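Local structure of AAR187Cp (Eremothecium gossypii, 3ZIL) at residues L234-T239 against L285-S290; L247-V252 against A296-L301; A256-L261 against I279-L284; Y330-G335 against H368-R373. The protein probably regulates sister-chromatid cohesion as a Wapl-type partner of cohesin, this chain being its all-helical C-terminal Wap1 domain. All coordinates share one frame; numbering follows the deposited sequence.

Contact 1. Residues L234-T239 against L285-S290; sequences LTNHTT and LLNIVS
N287 reaches across to two neighbouring side chains, T235 and N236, and its amide nitrogen is the pivot of the contact. ND2 of N287 donates to OD1 of N236 over 2.9 Å in a perfectly straight bond, the N-H...O angle being 180°. The acceptor lies in the plane of the N287 amide, whereas the donor stands above the carbonyl plane of N236; the two amides are nearly perpendicular, 84° apart. The close-packed side is T235: its CB sits 4.0 Å from CB of N287, and its OG1 lies 3.5 Å from that same CB. OG1 bonds back into its own helix, chiefly to L231 O, with I232 O also in range. The chi1 of N287 is -108°, off the staggered positions, consistent with a side chain held by partners at both ends of its amide, since R370 NH1 bonds to its OD1. In the all-helical array of the Wap1 domain, this pins the turn that leaves helix 225-235 against the C-terminal part of helix 272-289. The other side is looser and wet. One water donates both to T235 O, at 2.7 Å, and to N287 O, bridging backbone to backbone where the side chains do not meet. A second water lies near the two amide oxygens, N236 OD1 and N287 OD1, though its protons must be shared among several acceptors. N236 is partly exposed here, and its ND2 donates to the backbone of the bound peptide, whose apolar packing reaches both N236 and N287.

Contact 2. Residues L247-V252 against A296-L301; sequences LLPSLV and ASTEEL
T298 stands across P249 and V252, its side chain meeting the proline at about a right angle and the valine at a slant. In the helical solenoid of the Wap1 domain, this seats the short irregular link between helices 293-296 and 299-302 on the first turns of helix 248-261, where P249 and T298 bring their CA atoms within 5.7 Å. The threonine points both branches at the helix. OG1 comes down beside the proline, 3.5 Å from P249 CA, and CG2 lies over the backbone, 3.6 Å from P249 O. Polar as it is, OG1 makes only van der Waals contact with these carbons; its hydrogen bond goes back to A295 O in helix 293-296, consistent with a fixed rotation of the threonine. V252 points its CB toward residues 296-301 and uses a single branch, CG1, placed anti to the backbone N (chi1 168°). That methyl meets T298 CB at 3.7 Å and, roughly at right angles to that direction, L301. Its sister methyl, CG2, faces I288 of helix 272-289, so the valine is shared by two neighbours. L301, buried as well, also packs on V289 and A256, carrying the apolar layer onward. Across this contact the leucine meets V252 through CD2, with its CB close behind, L301 CD2 lying 4.0 Å from V252 CG1.

Contact 3. Residues A256-L261 against I279-L284; sequences AMSVQL and ILQLGL
OE1 of Q281 accepts a hydrogen bond from OG of S258 at 2.8 Å, the polar link between two long helices of the Wap1 helical array that are separated in the chain only by the short helix 264-267. Helices 248-261 and 272-289 run roughly antiparallel, their local axes 147° apart and 10.1 Å from each other at closest. The serine hydroxyl lies in the plane of the glutamine carbonyl but approaches steeply from the side, at a C=O...O angle of 99°. It therefore sits against the end of the amide, with S258 OG also 2.9 Å from Q281 NE2. That nitrogen donates to L222 O, which is consistent with this turn of the amide, leaving OE1 to accept. Beyond CG the glutamine chain is extended, and this carries a buried amide all the way to the opposite helix. Beside it the packing is mostly apolar. The side chains of V259 and Q281 pass each other head to tail, V259 CG2 lying 3.7 Å from Q281 OE1 and 4.1 Å from Q281 CB. F304 of helix 304-313 packs on both V259 and L282 to complete this side, where the end of L282 swings in to put its CD2 4.4 Å from V259 CG2.

Contact 4. Residues Y330-G335 against H368-R373; sequences YAYSAG and HTRITR
The two helical backbones stay well apart, Y332 and R370 being the nearest pair with CA atoms 9.4 Å from each other, so a long side chain has to span the distance. Y332 does so. Its CB points neither at the other helix nor away from it, but the phenol then reaches across to the other segment, where OH donates to R370 O at 2.8 Å. The hydroxyl lies in the carbonyl plane, on a lone pair of the oxygen, at a C=O...O angle of 121°. The ring comes in obliquely to that carbonyl, with Y332 CZ 3.5 Å from R370 O. Around the hydroxyl the aliphatic roots of two arginines close in: R370 CB approaches to 3.7 Å of Y332 OH, and CG of R373, one turn on, comes to 3.6 Å of the same oxygen. In the helical array of the Wap1 domain, this attaches the last helix, 365-375, to helix 321-336 through a main-chain carbonyl. The arginines' charged ends diverge. R370 bends at chi2 (147°) and sends its guanidinium away from Y332, towards the end of helix 272-289, where N287 is its partner and E291 forms a salt bridge with it. R373 is exposed and forms the outer edge; its charged group makes a long, weak ion pair with E376. L286, V289 and S290 also pack on Y332, V289 at its CB and S290 at its ring, while I371, pointing away from it, packs on F356 and V360 of helix 343-360.

In the fold
Helix 272-289 ties the set together: it supplies one side of contacts 1 and 3, whose centres lie 14 Å apart, and its end touches contacts 2 and 4. V289 links contact 1 to contact 2 through a close approach of its CG1 to L301 CD2, 3.4 Å, and also reaches contact 4. N287 is common ground with contact 4, since its OD1 lies 2.9 Å from R370 NH1, a probable hydrogen bond. Contacts 2 and 3 share helix 248-261, with centres 12 Å apart, whereas contacts 3 and 4 do not touch. The bound peptide touches contact 1 at N236 and N287 and contact 3 at I279 and L280.

Contact 1. Residues L234-T239 against L285-S290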
loop_
_atom_site.group_PDB
_atom_site.type_symbol
_atom_site.label_atom_id
_atom_site.label_comp_id
_atom_site.label_asym_id
_atom_site.label_seq_id
_atom_site.Cartn_x
_atom_site.Cartn_y
_atom_site.Cartn_z
ATOM N N LEU A 234 -9.863 -2.498 -0.640
ATOM C CA LEU A 234 -10.727 -2.063 -1.756
ATOM C C LEU A 234 -12.043 -2.873 -1.749
ATOM O O LEU A 234 -13.105 -2.334 -1.988
ATOM C CB LEU A 234 -10.013 -2.182 -3.094
ATOM C CG LEU A 234 -8.726 -1.346 -3.370
ATOM C CD1 LEU A 234 -7.798 -1.977 -4.442
ATOM C CD2 LEU A 234 -9.220 0.027 -3.766
ATOM N N THR A 235 -11.942 -4.165 -1.458
ATOM C CA THR A 235 -13.101 -5.012 -1.455
ATOM C C THR A 235 -14.043 -4.846 -0.253
ATOM O O THR A 235 -15.099 -5.502 -0.224
ATOM C CB THR A 235 -12.758 -6.473 -1.723
ATOM O OG1 THR A 235 -11.760 -6.942 -0.804
ATOM C CG2 THR A 235 -12.281 -6.661 -3.147
ATOM N N ASN A 236 -13.680 -3.972 0.715
ATOM C CA ASN A 236 -14.533 -3.628 1.831
ATOM C C ASN A 236 -15.749 -2.884 1.278
ATOM O O ASN A 236 -16.811 -2.912 1.864
ATOM C CB ASN A 236 -13.828 -2.714 2.859
ATOM C CG ASN A 236 -12.802 -3.445 3.727
ATOM O OD1 ASN A 236 -12.849 -4.674 3.883
ATOM N ND2 ASN A 236 -11.913 -2.675 4.371
ATOM N N HIS A 237 -15.588 -2.199 0.151
ATOM C CA HIS A 237 -16.705 -1.483 -0.487
ATOM C C HIS A 237 -17.335 -2.378 -1.469
ATOM O O HIS A 237 -16.735 -2.710 -2.512
ATOM C CB HIS A 237 -16.145 -0.231 -1.168
ATOM C CG HIS A 237 -15.355 0.610 -0.224
ATOM N ND1 HIS A 237 -15.944 1.426 0.654
ATOM C CD2 HIS A 237 -13.966 0.654 0.045
ATOM C CE1 HIS A 237 -15.007 1.980 1.440
ATOM N NE2 HIS A 237 -13.788 1.504 1.043
ATOM N N THR A 238 -18.537 -2.842 -1.132
ATOM C CA THR A 238 -19.181 -3.900 -1.901
ATOM C C THR A 238 -19.516 -3.411 -3.285
ATOM O O THR A 238 -19.512 -4.208 -4.225
ATOM C CB THR A 238 -20.440 -4.490 -1.205
ATOM O OG1 THR A 238 -21.286 -3.424 -0.851
ATOM C CG2 THR A 238 -20.046 -5.183 0.085
ATOM N N THR A 239 -19.743 -2.103 -3.450
ATOM C CA THR A 239 -19.965 -1.622 -4.812
ATOM C C THR A 239 -18.736 -1.796 -5.765
ATOM O O THR A 239 -18.930 -1.981 -6.965
ATOM C CB THR A 239 -20.633 -0.229 -4.918
ATOM O OG1 THR A 239 -19.676 0.786 -4.780
ATOM C CG2 THR A 239 -21.614 -0.017 -3.854
ATOM N N LEU A 285 -10.540 -13.687 0.270
ATOM C CA LEU A 285 -11.639 -14.598 -0.020
ATOM C C LEU A 285 -12.976 -14.213 0.676
ATOM O O LEU A 285 -14.037 -14.156 0.006
ATOM C CB LEU A 285 -11.282 -16.038 0.281
ATOM C CG LEU A 285 -10.312 -16.570 -0.807
ATOM C CD1 LEU A 285 -9.613 -17.841 -0.362
ATOM C CD2 LEU A 285 -11.117 -16.769 -2.087
ATOM N N LEU A 286 -12.921 -14.021 1.981
ATOM C CA LEU A 286 -14.108 -13.714 2.792
ATOM C C LEU A 286 -14.848 -12.466 2.288
ATOM O O LEU A 286 -16.091 -12.474 2.159
ATOM C CB LEU A 286 -13.730 -13.581 4.288
ATOM C CG LEU A 286 -14.944 -13.329 5.246
ATOM C CD1 LEU A 286 -15.850 -14.552 5.291
ATOM C CD2 LEU A 286 -14.465 -13.008 6.681
ATOM N N ASN A 287 -14.064 -11.417 2.002
ATOM C CA ASN A 287 -14.572 -10.197 1.445
ATOM C C ASN A 287 -15.337 -10.494 0.151
ATOM O O ASN A 287 -16.416 -9.978 -0.071
ATOM C CB ASN A 287 -13.458 -9.154 1.230
ATOM C CG ASN A 287 -13.556 -8.001 2.253
ATOM O OD1 ASN A 287 -14.304 -8.112 3.258
ATOM N ND2 ASN A 287 -12.802 -6.913 2.022
ATOM N N ILE A 288 -14.818 -11.392 -0.660
ATOM C CA ILE A 288 -15.456 -11.632 -1.988
ATOM C C ILE A 288 -16.606 -12.624 -1.795
ATOM O O ILE A 288 -17.743 -12.367 -2.274
ATOM C CB ILE A 288 -14.427 -12.219 -3.006
ATOM C CG1 ILE A 288 -13.288 -11.209 -3.292
ATOM C CG2 ILE A 288 -15.082 -12.634 -4.348
ATOM C CD1 ILE A 288 -12.044 -11.855 -3.850
ATOM N N VAL A 289 -16.335 -13.758 -1.114
ATOM C CA VAL A 289 -17.340 -14.811 -1.118
ATOM C C VAL A 289 -18.580 -14.566 -0.258
ATOM O O VAL A 289 -19.622 -15.178 -0.577
ATOM C CB VAL A 289 -16.804 -16.195 -0.762
ATOM C CG1 VAL A 289 -15.679 -16.564 -1.729
ATOM C CG2 VAL A 289 -16.431 -16.261 0.720
ATOM N N SER A 290 -18.478 -13.728 0.806
ATOM C CA SER A 290 -19.641 -13.376 1.633
ATOM C C SER A 290 -20.531 -12.365 0.895
ATOM O O SER A 290 -21.648 -12.110 1.290
ATOM C CB SER A 290 -19.188 -12.783 2.963
ATOM O OG SER A 290 -18.591 -11.513 2.740
HETATM O O HOH W 1 -16.680 -7.256 1.042
HETATM O O HOH W 2 -15.263 -6.000 4.854
#

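Contact 2. Residues L247-V252 against A296-L301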
loop_
_atom_site.group_PDB
_atom_site.type_symbol
_atom_site.label_atom_id
_atom_site.label_comp_id
_atom_site.label_asym_id
_atom_site.label_seq_id
_atom_site.Cartn_x
_atom_site.Cartn_y
_atom_site.Cartn_z
ATOM N N LEU A 247 -14.551 -10.270 -12.978
ATOM C CA LEU A 247 -13.169 -10.670 -12.570
ATOM C C LEU A 247 -13.094 -11.556 -11.315
ATOM O O LEU A 247 -12.031 -12.075 -10.966
ATOM C CB LEU A 247 -12.342 -9.434 -12.286
ATOM C CG LEU A 247 -12.206 -8.537 -13.510
ATOM C CD1 LEU A 247 -11.322 -7.389 -13.171
ATOM C CD2 LEU A 247 -11.615 -9.286 -14.728
ATOM N N LEU A 248 -14.192 -11.697 -10.599
ATOM C CA LEU A 248 -14.116 -12.312 -9.234
ATOM C C LEU A 248 -13.826 -13.829 -9.201
ATOM O O LEU A 248 -12.998 -14.282 -8.378
ATOM C CB LEU A 248 -15.338 -11.976 -8.383
ATOM C CG LEU A 248 -15.578 -10.472 -8.140
ATOM C CD1 LEU A 248 -16.891 -10.217 -7.440
ATOM C CD2 LEU A 248 -14.399 -9.734 -7.501
ATOM N N PRO A 249 -14.427 -14.601 -10.133
ATOM C CA PRO A 249 -14.145 -16.035 -10.079
ATOM C C PRO A 249 -12.682 -16.275 -10.363
ATOM O O PRO A 249 -12.104 -17.201 -9.826
ATOM C CB PRO A 249 -14.982 -16.602 -11.239
ATOM C CG PRO A 249 -16.213 -15.713 -11.220
ATOM C CD PRO A 249 -15.677 -14.314 -10.903
ATOM N N SER A 250 -12.084 -15.478 -11.250
ATOM C CA SER A 250 -10.687 -15.666 -11.537
ATOM C C SER A 250 -9.811 -15.371 -10.297
ATOM O O SER A 250 -8.834 -16.092 -9.937
ATOM C CB SER A 250 -10.265 -14.716 -12.672
ATOM O OG SER A 250 -9.011 -15.190 -13.034
ATOM N N LEU A 251 -10.072 -14.263 -9.658
ATOM C CA LEU A 251 -9.320 -13.989 -8.436
ATOM C C LEU A 251 -9.538 -15.145 -7.384
ATOM O O LEU A 251 -8.595 -15.686 -6.768
ATOM C CB LEU A 251 -9.742 -12.637 -7.916
ATOM C CG LEU A 251 -9.147 -12.110 -6.604
ATOM C CD1 LEU A 251 -7.593 -12.129 -6.709
ATOM C CD2 LEU A 251 -9.705 -10.710 -6.296
ATOM N N VAL A 252 -10.772 -15.486 -7.123
ATOM C CA VAL A 252 -11.080 -16.604 -6.262
ATOM C C VAL A 252 -10.271 -17.875 -6.631
ATOM O O VAL A 252 -9.704 -18.499 -5.695
ATOM C CB VAL A 252 -12.622 -16.831 -6.265
ATOM C CG1 VAL A 252 -13.004 -18.166 -5.606
ATOM C CG2 VAL A 252 -13.283 -15.670 -5.504
ATOM N N ALA A 296 -18.568 -17.158 -4.760
ATOM C CA ALA A 296 -18.507 -18.204 -3.685
ATOM C C ALA A 296 -18.614 -19.659 -4.243
ATOM O O ALA A 296 -18.041 -20.624 -3.687
ATOM C CB ALA A 296 -19.545 -17.918 -2.593
ATOM N N SER A 297 -19.270 -19.817 -5.385
ATOM C CA SER A 297 -19.447 -21.141 -5.964
ATOM C C SER A 297 -18.428 -21.506 -7.004
ATOM O O SER A 297 -18.528 -22.581 -7.621
ATOM C CB SER A 297 -20.872 -21.300 -6.538
ATOM O OG SER A 297 -21.171 -20.241 -7.414
ATOM N N THR A 298 -17.437 -20.626 -7.227
ATOM C CA THR A 298 -16.319 -20.956 -8.115
ATOM C C THR A 298 -15.830 -22.360 -7.755
ATOM O O THR A 298 -15.586 -22.639 -6.590
ATOM C CB THR A 298 -15.189 -19.884 -7.986
ATOM O OG1 THR A 298 -15.757 -18.602 -8.250
ATOM C CG2 THR A 298 -14.079 -20.121 -8.922
ATOM N N GLU A 299 -15.716 -23.245 -8.754
ATOM C CA GLU A 299 -15.325 -24.655 -8.508
ATOM C C GLU A 299 -14.053 -24.906 -7.676
ATOM O O GLU A 299 -14.084 -25.774 -6.818
ATOM C CB GLU A 299 -15.284 -25.466 -9.819
ATOM C CG GLU A 299 -13.911 -26.021 -10.167
ATOM C CD GLU A 299 -13.880 -26.758 -11.492
ATOM O OE1 GLU A 299 -14.936 -27.267 -11.942
ATOM O OE2 GLU A 299 -12.782 -26.827 -12.083
ATOM N N GLU A 300 -12.947 -24.192 -7.891
ATOM C CA GLU A 300 -11.723 -24.492 -7.072
ATOM C C GLU A 300 -11.896 -24.181 -5.587
ATOM O O GLU A 300 -11.153 -24.710 -4.782
ATOM C CB GLU A 300 -10.404 -23.777 -7.548
ATOM C CG GLU A 300 -9.705 -24.410 -8.742
ATOM C CD GLU A 300 -10.177 -23.787 -10.053
ATOM O OE1 GLU A 300 -11.382 -23.422 -10.194
ATOM O OE2 GLU A 300 -9.317 -23.623 -10.946
ATOM N N LEU A 301 -12.827 -23.293 -5.235
ATOM C CA LEU A 301 -12.995 -22.962 -3.835
ATOM C C LEU A 301 -13.674 -24.163 -3.149
ATOM O O LEU A 301 -13.446 -24.432 -1.955
ATOM C CB LEU A 301 -13.769 -21.633 -3.653
ATOM C CG LEU A 301 -13.894 -21.046 -2.252
ATOM C CD1 LEU A 301 -12.551 -20.840 -1.585
ATOM C CD2 LEU A 301 -14.687 -19.741 -2.330
#

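Contact 3. Residues A256-L261 against I279-L284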
loop_
_atom_site.group_PDB
_atom_site.type_symbol
_atom_site.label_atom_id
_atom_site.label_comp_id
_atom_site.label_asym_id
_atom_site.label_seq_id
_atom_site.Cartn_x
_atom_site.Cartn_y
_atom_site.Cartn_z
ATOM N N ALA A 256 -7.835 -19.497 -4.084
ATOM C CA ALA A 256 -8.133 -20.838 -3.530
ATOM C C ALA A 256 -6.947 -21.854 -3.835
ATOM O O ALA A 256 -6.683 -22.779 -3.062
ATOM C CB ALA A 256 -9.490 -21.341 -3.986
ATOM N N MET A 257 -6.155 -21.606 -4.867
ATOM C CA MET A 257 -5.130 -22.574 -5.183
ATOM C C MET A 257 -3.933 -22.321 -4.301
ATOM O O MET A 257 -3.393 -23.241 -3.691
ATOM C CB MET A 257 -4.748 -22.522 -6.654
ATOM C CG MET A 257 -5.693 -23.403 -7.477
ATOM S SD MET A 257 -5.745 -22.767 -9.146
ATOM C CE MET A 257 -6.244 -24.230 -10.073
ATOM N N SER A 258 -3.574 -21.054 -4.207
ATOM C CA SER A 258 -2.661 -20.633 -3.179
ATOM C C SER A 258 -2.955 -21.156 -1.729
ATOM O O SER A 258 -2.071 -21.742 -1.029
ATOM C CB SER A 258 -2.523 -19.148 -3.208
ATOM O OG SER A 258 -1.644 -18.861 -2.174
ATOM N N VAL A 259 -4.183 -21.016 -1.273
ATOM C CA VAL A 259 -4.498 -21.568 0.049
ATOM C C VAL A 259 -4.277 -23.085 0.049
ATOM O O VAL A 259 -3.639 -23.634 0.973
ATOM C CB VAL A 259 -5.915 -21.169 0.477
ATOM C CG1 VAL A 259 -6.399 -21.982 1.692
ATOM C CG2 VAL A 259 -5.967 -19.662 0.730
ATOM N N GLN A 260 -4.754 -23.753 -1.013
ATOM C CA GLN A 260 -4.574 -25.206 -1.165
ATOM C C GLN A 260 -3.101 -25.607 -1.204
ATOM O O GLN A 260 -2.766 -26.659 -0.699
ATOM C CB GLN A 260 -5.273 -25.795 -2.386
ATOM C CG GLN A 260 -6.747 -26.131 -2.220
ATOM C CD GLN A 260 -7.421 -26.284 -3.579
ATOM O OE1 GLN A 260 -8.003 -25.319 -4.122
ATOM N NE2 GLN A 260 -7.304 -27.484 -4.171
ATOM N N LEU A 261 -2.248 -24.767 -1.789
ATOM C CA LEU A 261 -0.843 -25.031 -1.874
ATOM C C LEU A 261 -0.272 -25.101 -0.450
ATOM O O LEU A 261 0.652 -25.827 -0.223
ATOM C CB LEU A 261 -0.131 -23.906 -2.670
ATOM C CG LEU A 261 1.326 -24.147 -3.047
ATOM C CD1 LEU A 261 1.445 -25.553 -3.579
ATOM C CD2 LEU A 261 1.878 -23.190 -4.115
ATOM N N ILE A 279 -3.824 -15.910 6.374
ATOM C CA ILE A 279 -4.905 -15.097 6.972
ATOM C C ILE A 279 -5.331 -13.999 5.982
ATOM O O ILE A 279 -6.518 -13.716 5.784
ATOM C CB ILE A 279 -4.462 -14.460 8.314
ATOM C CG1 ILE A 279 -4.380 -15.549 9.457
ATOM C CG2 ILE A 279 -5.427 -13.307 8.691
ATOM C CD1 ILE A 279 -3.658 -15.067 10.738
ATOM N N LEU A 280 -4.361 -13.317 5.368
ATOM C CA LEU A 280 -4.733 -12.248 4.443
ATOM C C LEU A 280 -5.454 -12.796 3.130
ATOM O O LEU A 280 -6.470 -12.206 2.673
ATOM C CB LEU A 280 -3.469 -11.390 4.061
ATOM C CG LEU A 280 -2.865 -10.580 5.188
ATOM C CD1 LEU A 280 -1.482 -10.075 4.753
ATOM C CD2 LEU A 280 -3.783 -9.388 5.504
ATOM N N GLN A 281 -4.947 -13.901 2.531
ATOM C CA GLN A 281 -5.692 -14.495 1.435
ATOM C C GLN A 281 -7.112 -14.949 1.826
ATOM O O GLN A 281 -8.056 -14.758 1.057
ATOM C CB GLN A 281 -4.932 -15.696 0.841
ATOM C CG GLN A 281 -3.516 -15.335 0.391
ATOM C CD GLN A 281 -2.738 -16.495 -0.299
ATOM O OE1 GLN A 281 -2.949 -17.663 -0.030
ATOM N NE2 GLN A 281 -1.857 -16.133 -1.210
ATOM N N LEU A 282 -7.273 -15.539 3.025
ATOM C CA LEU A 282 -8.633 -15.924 3.468
ATOM C C LEU A 282 -9.505 -14.674 3.747
ATOM O O LEU A 282 -10.653 -14.654 3.414
ATOM C CB LEU A 282 -8.574 -16.819 4.722
ATOM C CG LEU A 282 -8.063 -18.235 4.407
ATOM C CD1 LEU A 282 -7.442 -18.956 5.618
ATOM C CD2 LEU A 282 -9.152 -19.130 3.768
ATOM N N GLY A 283 -8.929 -13.654 4.357
ATOM C CA GLY A 283 -9.635 -12.400 4.588
ATOM C C GLY A 283 -10.066 -11.871 3.227
ATOM O O GLY A 283 -11.200 -11.396 3.074
ATOM N N LEU A 284 -9.207 -11.990 2.211
ATOM C CA LEU A 284 -9.635 -11.463 0.891
ATOM C C LEU A 284 -10.750 -12.352 0.274
ATOM O O LEU A 284 -11.762 -11.836 -0.197
ATOM C CB LEU A 284 -8.444 -11.238 -0.041
ATOM C CG LEU A 284 -8.814 -10.862 -1.461
ATOM C CD1 LEU A 284 -9.582 -9.540 -1.457
ATOM C CD2 LEU A 284 -7.574 -10.763 -2.325
#

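Contact 4. Residues Y330-G335 against H368-R373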
loop_
_atom_site.group_PDB
_atom_site.type_symbol
_atom_site.label_atom_id
_atom_site.label_comp_id
_atom_site.label_asym_id
_atom_site.label_seq_id
_atom_site.Cartn_x
_atom_site.Cartn_y
_atom_site.Cartn_z
ATOM N N TYR A 330 -14.966 -21.603 3.881
ATOM C CA TYR A 330 -15.551 -22.870 3.418
ATOM C C TYR A 330 -17.116 -22.945 3.516
ATOM O O TYR A 330 -17.779 -23.342 2.576
ATOM C CB TYR A 330 -14.917 -24.063 4.142
ATOM C CG TYR A 330 -15.551 -25.345 3.647
ATOM C CD1 TYR A 330 -15.431 -25.742 2.303
ATOM C CD2 TYR A 330 -16.316 -26.131 4.501
ATOM C CE1 TYR A 330 -16.060 -26.889 1.848
ATOM C CE2 TYR A 330 -16.933 -27.281 4.053
ATOM C CZ TYR A 330 -16.802 -27.643 2.730
ATOM O OH TYR A 330 -17.424 -28.791 2.311
ATOM N N ALA A 331 -17.677 -22.560 4.637
ATOM C CA ALA A 331 -19.140 -22.577 4.841
ATOM C C ALA A 331 -19.809 -21.741 3.745
ATOM O O ALA A 331 -20.857 -22.146 3.209
ATOM C CB ALA A 331 -19.468 -22.022 6.207
ATOM N N TYR A 332 -19.191 -20.592 3.385
ATOM C CA TYR A 332 -19.709 -19.763 2.268
ATOM C C TYR A 332 -19.621 -20.495 0.936
ATOM O O TYR A 332 -20.578 -20.495 0.119
ATOM C CB TYR A 332 -18.993 -18.369 2.201
ATOM C CG TYR A 332 -19.630 -17.331 3.145
ATOM C CD1 TYR A 332 -20.796 -16.715 2.800
ATOM C CD2 TYR A 332 -19.059 -16.999 4.373
ATOM C CE1 TYR A 332 -21.423 -15.825 3.627
ATOM C CE2 TYR A 332 -19.646 -16.058 5.185
ATOM C CZ TYR A 332 -20.838 -15.457 4.792
ATOM O OH TYR A 332 -21.504 -14.540 5.582
ATOM N N SER A 333 -18.510 -21.197 0.722
ATOM C CA SER A 333 -18.333 -21.921 -0.527
ATOM C C SER A 333 -19.370 -23.085 -0.658
ATOM O O SER A 333 -20.179 -23.157 -1.619
ATOM C CB SER A 333 -16.920 -22.441 -0.629
ATOM O OG SER A 333 -16.828 -23.140 -1.842
ATOM N N ALA A 334 -19.323 -23.980 0.315
ATOM C CA ALA A 334 -20.318 -25.029 0.439
ATOM C C ALA A 334 -21.751 -24.544 0.190
ATOM O O ALA A 334 -22.445 -25.131 -0.632
ATOM C CB ALA A 334 -20.192 -25.712 1.794
ATOM N N GLY A 335 -22.186 -23.495 0.882
ATOM C CA GLY A 335 -23.552 -22.995 0.739
ATOM C C GLY A 335 -23.879 -22.588 -0.676
ATOM O O GLY A 335 -24.910 -22.995 -1.218
ATOM N N HIS A 368 -17.733 -11.351 12.872
ATOM C CA HIS A 368 -18.818 -11.900 13.703
ATOM C C HIS A 368 -20.103 -11.956 12.885
ATOM O O HIS A 368 -20.890 -12.915 12.922
ATOM C CB HIS A 368 -19.020 -11.020 14.925
ATOM C CG HIS A 368 -20.158 -11.460 15.832
ATOM N ND1 HIS A 368 -20.346 -12.730 16.205
ATOM C CD2 HIS A 368 -21.133 -10.731 16.465
ATOM C CE1 HIS A 368 -21.387 -12.818 17.023
ATOM N NE2 HIS A 368 -21.879 -11.600 17.173
ATOM N N THR A 369 -20.279 -10.895 12.140
ATOM C CA THR A 369 -21.499 -10.530 11.450
ATOM C C THR A 369 -21.577 -11.513 10.234
ATOM O O THR A 369 -22.645 -12.023 9.871
ATOM C CB THR A 369 -21.288 -9.024 11.141
ATOM O OG1 THR A 369 -22.202 -8.206 11.871
ATOM C CG2 THR A 369 -21.158 -8.667 9.672
ATOM N N ARG A 370 -20.422 -11.843 9.662
ATOM C CA ARG A 370 -20.377 -12.842 8.585
ATOM C C ARG A 370 -20.603 -14.272 9.028
ATOM O O ARG A 370 -21.139 -15.075 8.290
ATOM C CB ARG A 370 -19.107 -12.673 7.774
ATOM C CG ARG A 370 -19.337 -11.476 6.872
ATOM C CD ARG A 370 -18.095 -10.724 6.621
ATOM N NE ARG A 370 -18.342 -9.749 5.574
ATOM C CZ ARG A 370 -17.391 -9.252 4.809
ATOM N NH1 ARG A 370 -16.097 -9.637 4.922
ATOM N NH2 ARG A 370 -17.730 -8.407 3.898
ATOM N N ILE A 371 -20.170 -14.566 10.236
ATOM C CA ILE A 371 -20.395 -15.844 10.850
ATOM C C ILE A 371 -21.910 -15.990 11.104
ATOM O O ILE A 371 -22.505 -16.967 10.700
ATOM C CB ILE A 371 -19.608 -16.003 12.171
ATOM C CG1 ILE A 371 -18.075 -16.065 11.933
ATOM C CG2 ILE A 371 -20.055 -17.296 12.844
ATOM C CD1 ILE A 371 -17.273 -15.772 13.193
ATOM N N THR A 372 -22.525 -15.006 11.755
ATOM C CA THR A 372 -23.956 -15.032 12.048
ATOM C C THR A 372 -24.797 -15.347 10.813
ATOM O O THR A 372 -25.656 -16.210 10.857
ATOM C CB THR A 372 -24.432 -13.677 12.584
ATOM O OG1 THR A 372 -24.105 -13.609 13.964
ATOM C CG2 THR A 372 -25.978 -13.546 12.385
ATOM N N ARG A 373 -24.573 -14.559 9.759
ATOM C CA ARG A 373 -25.218 -14.715 8.472
ATOM C C ARG A 373 -25.163 -16.159 7.961
ATOM O O ARG A 373 -26.205 -16.704 7.560
ATOM C CB ARG A 373 -24.614 -13.704 7.457
ATOM C CG ARG A 373 -25.023 -13.890 6.008
ATOM C CD ARG A 373 -26.542 -13.967 5.898
ATOM N NE ARG A 373 -27.082 -13.431 4.658
ATOM C CZ ARG A 373 -28.235 -12.767 4.573
ATOM N NH1 ARG A 373 -28.954 -12.521 5.662
ATOM N NH2 ARG A 373 -28.661 -12.320 3.401
#